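Local coordinates for protein Rab GDP-dissociation inhibitor (Saccharomyces cerevisiae, PDB 2BCG) that holds Rab GTPases such as Sec4 in their GDP-bound state by slowing nucleotide release, and extracts Ypt7 from vacuolar membranes, at residues A51-L55 against S56-E60; L235-M238 against Y239-E243; A348-S351 against D352-V356. All blocks are in the same frame, centred on the assembly; numbering follows the deposited sequence. Where two conformers were deposited one is given.

Interaction 1: residues A51-L55 against S56-E60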
ATOM      1  N   ALA A  51      -7.931  -2.909   2.149  1.00 11.82           N
ATOM      2  CA  ALA A  51      -8.062  -2.226   0.855  1.00 11.88           C
ATOM      3  C   ALA A  51      -8.451  -0.748   1.021  1.00 11.84           C
ATOM      4  O   ALA A  51      -9.023  -0.358   2.051  1.00 12.15           O
ATOM      5  CB  ALA A  51      -9.148  -2.911   0.020  1.00 12.59           C
ATOM      6  N   SER A  52      -8.196   0.024  -0.035  1.00 11.55           N
ATOM      7  CA  SER A  52      -8.778   1.328  -0.198  1.00 11.67           C
ATOM      8  C   SER A  52      -9.838   1.210  -1.275  1.00 12.72           C
ATOM      9  O   SER A  52      -9.599   0.536  -2.308  1.00 15.34           O
ATOM     10  CB  SER A  52      -7.708   2.358  -0.591  1.00 13.04           C
ATOM     11  OG  SER A  52      -6.655   2.455   0.363  1.00 12.51           O
ATOM     12  N   VAL A  53     -11.009   1.832  -1.069  1.00 11.40           N
ATOM     13  CA  VAL A  53     -12.114   1.632  -2.002  1.00 12.76           C
ATOM     14  C   VAL A  53     -12.690   2.957  -2.501  1.00 13.11           C
ATOM     15  O   VAL A  53     -12.430   4.033  -1.936  1.00 12.27           O
ATOM     16  CB  VAL A  53     -13.225   0.803  -1.329  1.00 13.02           C
ATOM     17  CG1 VAL A  53     -12.677  -0.571  -0.863  1.00 14.13           C
ATOM     18  CG2 VAL A  53     -13.844   1.574  -0.166  1.00 13.24           C
ATOM     19  N   THR A  54     -13.458   2.875  -3.587  1.00 13.91           N
ATOM     20  CA  THR A  54     -14.118   4.052  -4.111  1.00 15.48           C
ATOM     21  C   THR A  54     -15.313   4.471  -3.251  1.00 15.18           C
ATOM     22  O   THR A  54     -15.752   3.746  -2.362  1.00 15.39           O
ATOM     23  CB  THR A  54     -14.661   3.809  -5.541  1.00 15.86           C
ATOM     24  OG1 THR A  54     -15.674   2.777  -5.494  1.00 18.75           O
ATOM     25  CG2 THR A  54     -13.540   3.462  -6.491  1.00 18.32           C
ATOM     26  N   LEU A  55     -15.839   5.666  -3.534  1.00 16.28           N
ATOM     27  CA  LEU A  55     -16.994   6.149  -2.823  1.00 17.39           C
ATOM     28  C   LEU A  55     -18.228   5.299  -3.105  1.00 17.41           C
ATOM     29  O   LEU A  55     -18.939   4.923  -2.182  1.00 17.90           O
ATOM     30  CB  LEU A  55     -17.195   7.644  -3.082  1.00 17.54           C
ATOM     31  CG  LEU A  55     -18.210   8.394  -2.238  1.00 19.52           C
ATOM     32  CD1 LEU A  55     -18.017   8.182  -0.714  1.00 19.57           C
ATOM     33  CD2 LEU A  55     -18.003   9.835  -2.565  1.00 20.27           C
ATOM     34  N   SER A  56     -18.436   4.929  -4.365  1.00 18.40           N
ATOM     35  CA  SER A  56     -19.573   4.026  -4.649  1.00 19.33           C
ATOM     36  C   SER A  56     -19.472   2.718  -3.856  1.00 19.60           C
ATOM     37  O   SER A  56     -20.481   2.243  -3.281  1.00 20.76           O
ATOM     38  CB  SER A  56     -19.800   3.808  -6.154  1.00 20.26           C
ATOM     39  OG  SER A  56     -18.663   3.202  -6.730  1.00 23.27           O
ATOM     40  N   GLN A  57     -18.253   2.159  -3.759  1.00 18.93           N
ATOM     41  CA  GLN A  57     -18.047   0.969  -2.931  1.00 19.43           C
ATOM     42  C   GLN A  57     -18.285   1.170  -1.448  1.00 18.44           C
ATOM     43  O   GLN A  57     -18.746   0.281  -0.729  1.00 18.19           O
ATOM     44  CB  GLN A  57     -16.649   0.382  -3.157  1.00 20.34           C
ATOM     45  CG  GLN A  57     -16.669  -0.689  -4.171  1.00 24.60           C
ATOM     46  CD  GLN A  57     -17.713  -1.782  -3.833  1.00 29.13           C
ATOM     47  OE1 GLN A  57     -17.739  -2.340  -2.713  1.00 33.57           O
ATOM     48  NE2 GLN A  57     -18.599  -2.060  -4.793  1.00 31.16           N
ATOM     49  N   LEU A  58     -17.955   2.368  -0.970  1.00 17.32           N
ATOM     50  CA  LEU A  58     -18.249   2.693   0.390  1.00 18.43           C
ATOM     51  C   LEU A  58     -19.773   2.640   0.662  1.00 17.94           C
ATOM     52  O   LEU A  58     -20.203   2.172   1.723  1.00 18.37           O
ATOM     53  CB  LEU A  58     -17.654   4.071   0.698  1.00 19.29           C
ATOM     54  CG  LEU A  58     -16.954   4.317   2.003  1.00 19.21           C
ATOM     55  CD1 LEU A  58     -15.879   3.293   2.351  1.00 13.92           C
ATOM     56  CD2 LEU A  58     -16.409   5.720   1.977  1.00 18.99           C
ATOM     57  N   TYR A  59     -20.583   3.174  -0.268  1.00 18.38           N
ATOM     58  CA  TYR A  59     -22.045   3.115  -0.112  1.00 19.02           C
ATOM     59  C   TYR A  59     -22.547   1.689  -0.163  1.00 19.36           C
ATOM     60  O   TYR A  59     -23.399   1.283   0.622  1.00 19.83           O
ATOM     61  CB  TYR A  59     -22.743   3.972  -1.181  1.00 19.04           C
ATOM     62  CG  TYR A  59     -22.836   5.441  -0.813  1.00 18.41           C
ATOM     63  CD1 TYR A  59     -23.929   5.928  -0.075  1.00 18.24           C
ATOM     64  CD2 TYR A  59     -21.815   6.340  -1.154  1.00 18.08           C
ATOM     65  CE1 TYR A  59     -23.999   7.283   0.290  1.00 18.20           C
ATOM     66  CE2 TYR A  59     -21.876   7.686  -0.792  1.00 18.86           C
ATOM     67  CZ  TYR A  59     -22.987   8.151  -0.082  1.00 17.88           C
ATOM     68  OH  TYR A  59     -23.032   9.472   0.280  1.00 20.00           O
ATOM     69  N   GLU A  60     -21.992   0.916  -1.096  1.00 19.93           N
ATOM     70  CA  GLU A  60     -22.399  -0.487  -1.232  1.00 20.88           C
ATOM     71  C   GLU A  60     -22.130  -1.279   0.036  1.00 20.45           C
ATOM     72  O   GLU A  60     -22.944  -2.098   0.464  1.00 21.21           O
ATOM     73  CB  GLU A  60     -21.683  -1.154  -2.419  1.00 21.63           C
ATOM     74  CG  GLU A  60     -22.164  -0.671  -3.768  1.00 26.82           C
ATOM     75  CD  GLU A  60     -23.673  -0.908  -4.023  1.00 30.99           C
ATOM     76  OE1 GLU A  60     -24.211  -1.981  -3.644  1.00 31.89           O
ATOM     77  OE2 GLU A  60     -24.304   0.005  -4.614  1.00 34.17           O
TER
HETATM   78  O   HOH W   1     -16.415   1.408  -7.722  1.00 33.13           O
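Thr54 has a chi1 of 63°, which sets OG1 between its own backbone N and carbonyl carbon and brings the oxygen up to the N-H of Gln57; Leu55, with CG anti to the backbone N (chi1 -170°), carries its branch the other way, alongside the ring of Tyr59. Thr54 OG1 accepts from Gln57 N at 3.2 Å in a fairly straight bond, the N-H pointing at the oxygen at 162°. Next to it the first turn closes through the backbone, Leu58 N donating to Thr54 O at 2.9 Å and Tyr59 N to Leu55 O at 3.1 Å. A water ties the two hydroxyls together, lying 2.7 Å from Thr54 OG1 and donating to Ser56 OG. Ser56 OG has its main partner in Asp79, whose carboxylate also makes a weak bond to Thr54 OG1, which places an acidic group beside the start of the helix.

The apolar side joins Val53, Leu55, Leu58 and the ring of Tyr59. Leu55 CD1 meets Leu58 CD2 and, at 3.9 Å, Tyr59 CE2, while Leu55 and Tyr59 run side by side in the same direction. Leu58 turns its other methyl, CD1, to Val53 CG2 at 3.7 Å, the two side chains crossing at about a right angle. Beyond the segments Phe393 of strand 391-402 touches both leucines and meets the Tyr59 ring edge-to-face, while Ile314 and Ile316 of strand 303-317 pack on Leu58 and Leu55. Polar and apolar halves together form an N-capped helix start, with Thr54 as the N-cap residue where strand 52-53 passes into helix 55-62.

Interaction 2: residues L235-M238 against Y239-E243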
ATOM      1  N   LEU A 235       4.554   8.487   8.058  1.00 11.68           N
ATOM      2  CA  LEU A 235       4.340   8.652   6.615  1.00 10.56           C
ATOM      3  C   LEU A 235       2.983   8.032   6.181  1.00 10.16           C
ATOM      4  O   LEU A 235       2.440   7.210   6.886  1.00 11.81           O
ATOM      5  CB  LEU A 235       5.468   7.956   5.845  1.00 12.42           C
ATOM      6  CG  LEU A 235       6.929   8.298   6.188  1.00 14.19           C
ATOM      7  CD1 LEU A 235       7.900   7.435   5.382  1.00 16.52           C
ATOM      8  CD2 LEU A 235       7.173   9.803   5.954  1.00 17.34           C
ATOM      9  N   TYR A 236       2.492   8.439   5.016  1.00 10.27           N
ATOM     10  CA  TYR A 236       1.236   7.906   4.473  1.00 10.24           C
ATOM     11  C   TYR A 236       1.380   7.826   2.940  1.00 10.84           C
ATOM     12  O   TYR A 236       1.908   8.744   2.334  1.00 11.85           O
ATOM     13  CB  TYR A 236       0.047   8.795   4.864  1.00 11.38           C
ATOM     14  CG  TYR A 236      -1.293   8.231   4.420  1.00 10.37           C
ATOM     15  CD1 TYR A 236      -1.954   7.269   5.183  1.00 11.50           C
ATOM     16  CD2 TYR A 236      -1.875   8.635   3.202  1.00 11.54           C
ATOM     17  CE1 TYR A 236      -3.151   6.706   4.748  1.00  9.78           C
ATOM     18  CE2 TYR A 236      -3.077   8.084   2.778  1.00 10.34           C
ATOM     19  CZ  TYR A 236      -3.699   7.120   3.539  1.00 10.06           C
ATOM     20  OH  TYR A 236      -4.893   6.616   3.072  1.00 11.79           O
ATOM     21  N   PRO A 237       0.939   6.723   2.326  1.00 11.26           N
ATOM     22  CA  PRO A 237       1.072   6.597   0.862  1.00 11.17           C
ATOM     23  C   PRO A 237       0.091   7.444   0.055  1.00 10.31           C
ATOM     24  O   PRO A 237      -1.122   7.472   0.339  1.00 11.51           O
ATOM     25  CB  PRO A 237       0.757   5.119   0.593  1.00 12.29           C
ATOM     26  CG  PRO A 237      -0.139   4.719   1.720  1.00 13.01           C
ATOM     27  CD  PRO A 237       0.297   5.539   2.927  1.00 11.57           C
ATOM     28  N   MET A 238       0.606   8.066  -1.002  1.00 11.23           N
ATOM     29  CA  MET A 238      -0.245   8.710  -1.994  1.00 11.23           C
ATOM     30  C   MET A 238      -1.157   7.646  -2.618  1.00 10.30           C
ATOM     31  O   MET A 238      -0.709   6.516  -2.963  1.00 10.96           O
ATOM     32  CB  MET A 238       0.624   9.353  -3.091  1.00 11.89           C
ATOM     33  CG  MET A 238       1.539  10.462  -2.616  1.00 14.34           C
ATOM     34  SD  MET A 238       0.632  11.834  -1.873  1.00 16.40           S
ATOM     35  CE  MET A 238      -0.229  12.423  -3.344  1.00 18.35           C
ATOM     36  N   TYR A 239      -2.426   8.026  -2.752  1.00 10.23           N
ATOM     37  CA  TYR A 239      -3.523   7.180  -3.249  1.00  9.53           C
ATOM     38  C   TYR A 239      -4.015   6.104  -2.274  1.00 10.47           C
ATOM     39  O   TYR A 239      -4.881   5.300  -2.627  1.00 10.98           O
ATOM     40  CB  TYR A 239      -3.216   6.536  -4.606  1.00 11.40           C
ATOM     41  CG  TYR A 239      -2.923   7.483  -5.719  1.00 11.74           C
ATOM     42  CD1 TYR A 239      -3.936   8.216  -6.366  1.00 13.16           C
ATOM     43  CD2 TYR A 239      -1.621   7.661  -6.131  1.00 11.92           C
ATOM     44  CE1 TYR A 239      -3.623   9.075  -7.441  1.00 14.52           C
ATOM     45  CE2 TYR A 239      -1.301   8.481  -7.189  1.00 15.03           C
ATOM     46  CZ  TYR A 239      -2.291   9.198  -7.816  1.00 15.11           C
ATOM     47  OH  TYR A 239      -1.934  10.013  -8.840  1.00 18.38           O
ATOM     48  N   GLY A 240      -3.543   6.171  -1.042  1.00 10.50           N
ATOM     49  CA  GLY A 240      -4.124   5.356   0.002  1.00 10.45           C
ATOM     50  C   GLY A 240      -3.379   4.056   0.267  1.00 10.35           C
ATOM     51  O   GLY A 240      -2.472   3.639  -0.489  1.00 10.02           O
ATOM     52  N   LEU A 241      -3.764   3.424   1.377  1.00  9.40           N
ATOM     53  CA  LEU A 241      -3.070   2.217   1.815  1.00  9.96           C
ATOM     54  C   LEU A 241      -3.150   1.075   0.794  1.00  9.91           C
ATOM     55  O   LEU A 241      -2.287   0.195   0.799  1.00 10.40           O
ATOM     56  CB  LEU A 241      -3.616   1.773   3.179  1.00 10.49           C
ATOM     57  CG  LEU A 241      -3.336   2.750   4.336  1.00 10.88           C
ATOM     58  CD1 LEU A 241      -4.024   2.248   5.599  1.00 12.69           C
ATOM     59  CD2 LEU A 241      -1.836   2.891   4.549  1.00 12.79           C
ATOM     60  N   GLY A 242      -4.180   1.063  -0.048  1.00  9.47           N
ATOM     61  CA  GLY A 242      -4.324   0.009  -1.065  1.00  9.88           C
ATOM     62  C   GLY A 242      -3.125  -0.053  -2.026  1.00 10.06           C
ATOM     63  O   GLY A 242      -2.891  -1.081  -2.662  1.00 11.09           O
ATOM     64  N   GLU A 243      -2.366   1.034  -2.153  1.00  9.49           N
ATOM     65  CA  GLU A 243      -1.182   0.983  -3.011  1.00  9.66           C
ATOM     66  C   GLU A 243      -0.124  -0.003  -2.496  1.00  9.80           C
ATOM     67  O   GLU A 243       0.681  -0.526  -3.282  1.00 11.32           O
ATOM     68  CB  GLU A 243      -0.557   2.358  -3.137  1.00 10.14           C
ATOM     69  CG  GLU A 243      -1.518   3.424  -3.662  1.00 10.70           C
ATOM     70  CD  GLU A 243      -2.143   3.044  -5.027  1.00 12.87           C
ATOM     71  OE1 GLU A 243      -3.325   2.585  -5.063  1.00 14.50           O
ATOM     72  OE2 GLU A 243      -1.453   3.206  -6.057  1.00 14.50           O
TER
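Tyr236 packs against Gly240 and Leu241 at a type II beta turn, Pro237 to Gly240, following strand 234-237; a type I turn, Gly240 to Glu243, comes next and leads into helix 243-254. From Tyr236 CB the side chain swings out with CG opposite the backbone N (chi1 -175°), and the ring receives Pro237 CD over one face, 3.5 Å above the plane and offset toward the rim. Farther out, CE1 lies 4.0 Å from Leu241 CG, the two side chains crossing at about a right angle. CE2 and CZ both approach Gly240 CA, and OH comes within 3.4 Å of the same carbon. The hydroxyl is hydrogen-bonded to Asp85, whose carboxylate also takes the amide of Leu241, so one acid steadies both the ring and the second turn. A phenylalanine here would probably leave Asp85 OD2 without the tyrosine hydroxyl and fix the end of the ring less firmly beside Gly240.

The first turn is closed by Gly240 N donating to Pro237 O at 3.1 Å, with the donor well above the carbonyl plane. Gly240 adopts phi 96° and psi 169°, where a CB would be jammed against the carbonyl of Tyr239. Leu241 also packs on the proline, CD2 to Pro237 CD at 3.8 Å. Residues from Tyr236 on belong to the region known to interact with Ypt1; Met238, Tyr239 and Glu243 touch a chain of another protein, where a basic side chain pairs with Glu243 OE1. Lower on the same glutamate, CG rests 3.3 Å from Met238 O.

Interaction 3: residues A348-S351 against D352-V356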
ATOM      1  N   ALA A 348      -7.538   9.189  12.384  1.00 10.43           N
ATOM      2  CA  ALA A 348      -6.557   9.286  11.307  1.00  9.88           C
ATOM      3  C   ALA A 348      -7.193  10.161  10.260  1.00  9.52           C
ATOM      4  O   ALA A 348      -8.271   9.854   9.738  1.00 10.95           O
ATOM      5  CB  ALA A 348      -6.244   7.919  10.707  1.00 10.22           C
ATOM      6  N   ILE A 349      -6.536  11.267   9.964  1.00  9.29           N
ATOM      7  CA  ILE A 349      -7.075  12.240   9.022  1.00  9.79           C
ATOM      8  C   ILE A 349      -6.115  12.416   7.853  1.00  9.52           C
ATOM      9  O   ILE A 349      -4.916  12.624   8.055  1.00  9.78           O
ATOM     10  CB  ILE A 349      -7.306  13.596   9.731  1.00 10.75           C
ATOM     11  CG1 ILE A 349      -8.424  13.445  10.782  1.00 11.63           C
ATOM     12  CG2 ILE A 349      -7.638  14.726   8.757  1.00 11.35           C
ATOM     13  CD1 ILE A 349      -7.996  13.859  12.189  1.00 14.97           C
ATOM     14  N   VAL A 350      -6.657  12.297   6.631  1.00  8.28           N
ATOM     15  CA  VAL A 350      -5.909  12.517   5.396  1.00  9.36           C
ATOM     16  C   VAL A 350      -6.868  13.281   4.469  1.00 10.07           C
ATOM     17  O   VAL A 350      -8.081  13.390   4.766  1.00 11.62           O
ATOM     18  CB  VAL A 350      -5.397  11.165   4.791  1.00  9.25           C
ATOM     19  CG1 VAL A 350      -4.234  10.591   5.621  1.00 11.72           C
ATOM     20  CG2 VAL A 350      -6.579  10.149   4.659  1.00 12.06           C
ATOM     21  N   SER A 351      -6.373  13.776   3.352  1.00 10.05           N
ATOM     22  CA  SER A 351      -7.207  14.633   2.543  1.00 10.87           C
ATOM     23  C   SER A 351      -6.774  14.588   1.074  1.00 12.18           C
ATOM     24  O   SER A 351      -6.064  13.686   0.660  1.00 12.23           O
ATOM     25  CB  SER A 351      -7.172  16.041   3.131  1.00 12.00           C
ATOM     26  OG  SER A 351      -5.867  16.590   3.038  1.00 12.49           O
ATOM     27  N   ASP A 352      -7.199  15.587   0.309  1.00 14.05           N
ATOM     28  CA  ASP A 352      -6.877  15.630  -1.121  1.00 14.33           C
ATOM     29  C   ASP A 352      -5.352  15.658  -1.348  1.00 14.07           C
ATOM     30  O   ASP A 352      -4.876  15.305  -2.447  1.00 15.59           O
ATOM     31  CB  ASP A 352      -7.706  16.682  -1.941  0.70 14.62           C
ATOM     32  CG  ASP A 352      -7.178  18.127  -1.815  0.70 16.58           C
ATOM     33  OD1 ASP A 352      -7.956  19.061  -2.145  0.70 21.90           O
ATOM     34  OD2 ASP A 352      -6.029  18.342  -1.412  0.70 20.53           O
ATOM     35  N   ALA A 353      -4.576  16.066  -0.328  1.00 14.57           N
ATOM     36  CA  ALA A 353      -3.109  16.129  -0.437  1.00 14.68           C
ATOM     37  C   ALA A 353      -2.474  14.758  -0.661  1.00 15.66           C
ATOM     38  O   ALA A 353      -1.332  14.650  -1.113  1.00 16.84           O
ATOM     39  CB  ALA A 353      -2.501  16.776   0.810  1.00 15.50           C
ATOM     40  N   HIS A 354      -3.217  13.714  -0.292  1.00 14.05           N
ATOM     41  CA  HIS A 354      -2.746  12.336  -0.406  1.00 13.47           C
ATOM     42  C   HIS A 354      -3.539  11.597  -1.494  1.00 13.03           C
ATOM     43  O   HIS A 354      -3.392  10.377  -1.608  1.00 12.73           O
ATOM     44  CB  HIS A 354      -2.702  11.607   0.991  0.50 15.04           C
ATOM     45  CG  HIS A 354      -1.529  11.971   1.899  0.50 14.62           C
ATOM     46  ND1 HIS A 354      -1.615  12.926   2.892  0.50 16.93           N
ATOM     47  CD2 HIS A 354      -0.287  11.431   2.025  0.50 16.44           C
ATOM     48  CE1 HIS A 354      -0.477  12.989   3.562  0.50 14.34           C
ATOM     49  NE2 HIS A 354       0.347  12.082   3.062  0.50 15.43           N
ATOM     50  N   ASN A 355      -4.314  12.312  -2.320  1.00 13.86           N
ATOM     51  CA  ASN A 355      -5.060  11.704  -3.449  1.00 14.04           C
ATOM     52  C   ASN A 355      -6.047  10.619  -3.019  1.00 14.62           C
ATOM     53  O   ASN A 355      -6.194   9.585  -3.686  1.00 14.49           O
ATOM     54  CB  ASN A 355      -4.101  11.178  -4.544  1.00 14.39           C
ATOM     55  CG  ASN A 355      -3.289  12.296  -5.207  1.00 18.05           C
ATOM     56  OD1 ASN A 355      -2.291  12.028  -5.912  1.00 22.37           O
ATOM     57  ND2 ASN A 355      -3.705  13.531  -5.003  1.00 19.07           N
ATOM     58  N   VAL A 356      -6.692  10.834  -1.874  1.00 13.11           N
ATOM     59  CA  VAL A 356      -7.648   9.859  -1.377  1.00 12.33           C
ATOM     60  C   VAL A 356      -9.088  10.330  -1.433  1.00 11.21           C
ATOM     61  O   VAL A 356      -9.975   9.546  -1.209  1.00 11.13           O
ATOM     62  CB  VAL A 356      -7.301   9.411   0.058  1.00 12.35           C
ATOM     63  CG1 VAL A 356      -5.996   8.595   0.032  1.00 12.19           C
ATOM     64  CG2 VAL A 356      -7.201  10.632   0.992  1.00 13.74           C
TER
HETATM   65  O   HOH W   2      -5.554  19.023   1.860  1.00 24.32           O
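Ser351 and His354 meet through the backbone at the end of strand 345-351, where Ser351 O accepts from His354 N at 3.0 Å. The N-H is directed closely at the oxygen, 164°, but it arrives from above the carbonyl plane, in keeping with the tight bend at 352-353. One residue on, Asn355 N makes the main bond to Asp352 O, and Asn355 ND2 adds a weak one to the same oxygen.

Side-chain polar contacts centre on Ser351. With chi1 at 65° its OG sits between the backbone N and the carbonyl carbon and lies 4.0 Å from Ala353 CB. A water donates to Ser351 OG at 2.7 Å; the main protein partner of this hydroxyl is the carbonyl of Asp328. The amides of Ser351 and Asp352 are buried here and have no modelled partner.

Apolar packing joins the last strand residues to Val356. Val350 CG2 touches Val356 CG2 at 3.8 Å, the two valines crossing at about a right angle, and the same Val356 methyl comes to 3.3 Å from Ser351 O. Tyr236 packs on both valines and, in the conformer of His354 given, meets that ring edge-to-face, joining this turn to strand 234-237. This is the connection between adjacent antiparallel strands of the mixed sheet: strand 345-351 ends in a short 3-10 segment, and a loop then leads to its neighbour, strand 362-369.

All three contacts lie where a strand ends, but each exit differs. Interaction 1 passes into a helix and relies on a side-chain N-cap together with apolar packing of Val53, Leu55, Leu58 and Tyr59; interaction 2 folds through two successive beta turns and is the most buried; interaction 3 bends through a 3-10 turn and, like interaction 1, is only partly buried. Interaction 2 touches the other two: Ser52 OG of interaction 1 probably bonds to Gly242 N, and Tyr239 N probably bonds to His354 O of interaction 3, whose centre is about 9 Å away. Interactions 1 and 3 do not touch. Of the three, interaction 2 alone reaches the partner protein.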